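Local structure of probable nitrite reductase [nad(p)h] small subunit NIRD (Mycobacterium tuberculosis, 4AIV) at residues 50-53 / 54-57. The protein probably serves as the small, Rieske-like subunit that associates with NirB and is required for NADH-dependent reduction of nitrite to ammonium. Residues are numbered along the deposited sequence; the frame is centred on the assembly and turned at random.
Sequences NVDP and FSGA
At the edge of the Phe54 ring, in its plane, sits Asp52 OD1, 3.8 Å from CD2, while the Pro53 ring crosses the aromatic one at a slant, CG 4.1 Å from CD2. Asp52 OD1 accepts two backbone N-H groups: Phe54 N meets Asp52 OD1 nearly along its C-O axis at 2.6 Å. Ser55 N comes to Asp52 OD1 from above the carboxylate plane at 3.0 Å. With CG anti to the backbone N (chi1 -179°), the short aspartate side chain folds forward; the bond to Phe54 N, two residues on, makes an Asx turn, and the double grip limits its rotation. Proline suits the next place, having no N-H to satisfy. Gly56 N bonds Asp52 O, and Asp52 N bonds Ala57 O at 2.9 Å. Gly56 has a positive phi (80°), where a side chain would jam against the preceding carbonyl. Ser55 OG accepts from Ala57 N at 3.1 Å, an ST turn. Val51 CG1 packs on Gly56 O. This turn begins the loop from strand 45-49 of the six-stranded sheet to strand 64-68 of the three-stranded one, within the Rieske-like domain; Pro53 and Phe54 both lean on Phe83 of strand 82-84, and Asn50 touches strand 34-39.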
loop_
_atom_site.group_PDB
_atom_site.type_symbol
_atom_site.label_atom_id
_atom_site.label_comp_id
_atom_site.label_asym_id
_atom_site.label_seq_id
_atom_site.Cartn_x
_atom_site.Cartn_y
_atom_site.Cartn_z
ATOM N N ASN A 50 -0.668 -6.260 2.440
ATOM C CA ASN A 50 -2.052 -6.570 2.075
ATOM C C ASN A 50 -2.812 -7.304 3.186
ATOM O O ASN A 50 -4.047 -7.440 3.139
ATOM C CB ASN A 50 -2.089 -7.396 0.785
ATOM C CG ASN A 50 -3.443 -7.358 0.111
ATOM O OD1 ASN A 50 -4.123 -6.322 0.100
ATOM N ND2 ASN A 50 -3.851 -8.491 -0.452
ATOM N N VAL A 51 -2.079 -7.779 4.187
ATOM C CA VAL A 51 -2.696 -8.547 5.261
ATOM C C VAL A 51 -3.033 -7.672 6.472
ATOM O O VAL A 51 -2.157 -7.020 7.049
ATOM C CB VAL A 51 -1.807 -9.732 5.693
ATOM C CG1 VAL A 51 -2.480 -10.522 6.807
ATOM C CG2 VAL A 51 -1.496 -10.626 4.496
ATOM N N ASP A 52 -4.314 -7.654 6.839
ATOM C CA ASP A 52 -4.765 -6.973 8.052
ATOM C C ASP A 52 -4.031 -7.592 9.225
ATOM O O ASP A 52 -4.123 -8.798 9.443
ATOM C CB ASP A 52 -6.287 -7.121 8.221
ATOM C CG ASP A 52 -6.824 -6.412 9.472
ATOM O OD1 ASP A 52 -6.286 -6.618 10.591
ATOM O OD2 ASP A 52 -7.806 -5.648 9.344
ATOM N N PRO A 53 -3.295 -6.769 9.985
ATOM C CA PRO A 53 -2.447 -7.302 11.058
ATOM C C PRO A 53 -3.232 -7.704 12.302
ATOM O O PRO A 53 -2.643 -8.254 13.231
ATOM C CB PRO A 53 -1.519 -6.130 11.380
ATOM C CG PRO A 53 -2.332 -4.935 11.080
ATOM C CD PRO A 53 -3.173 -5.304 9.870
ATOM N N PHE A 54 -4.534 -7.434 12.327
ATOM C CA PHE A 54 -5.360 -7.878 13.443
ATOM C C PHE A 54 -6.016 -9.224 13.114
ATOM O O PHE A 54 -5.961 -10.161 13.915
ATOM C CB PHE A 54 -6.414 -6.823 13.818
ATOM C CG PHE A 54 -5.831 -5.543 14.393
ATOM C CD1 PHE A 54 -5.597 -5.423 15.755
ATOM C CD2 PHE A 54 -5.519 -4.463 13.569
ATOM C CE1 PHE A 54 -5.067 -4.253 16.291
ATOM C CE2 PHE A 54 -4.986 -3.282 14.101
ATOM C CZ PHE A 54 -4.762 -3.180 15.463
ATOM N N SER A 55 -6.607 -9.325 11.923
ATOM C CA SER A 55 -7.380 -10.511 11.537
ATOM C C SER A 55 -6.596 -11.521 10.703
ATOM O O SER A 55 -6.961 -12.693 10.632
ATOM C CB SER A 55 -8.628 -10.093 10.756
ATOM O OG SER A 55 -8.270 -9.620 9.464
ATOM N N GLY A 56 -5.532 -11.062 10.050
ATOM C CA GLY A 56 -4.791 -11.908 9.130
ATOM C C GLY A 56 -5.443 -12.023 7.756
ATOM O O GLY A 56 -4.927 -12.724 6.874
ATOM N N ALA A 57 -6.564 -11.324 7.565
ATOM C CA ALA A 57 -7.283 -11.316 6.283
ATOM C C ALA A 57 -6.520 -10.554 5.192
ATOM O O ALA A 57 -6.129 -9.399 5.391
ATOM C CB ALA A 57 -8.678 -10.702 6.466
#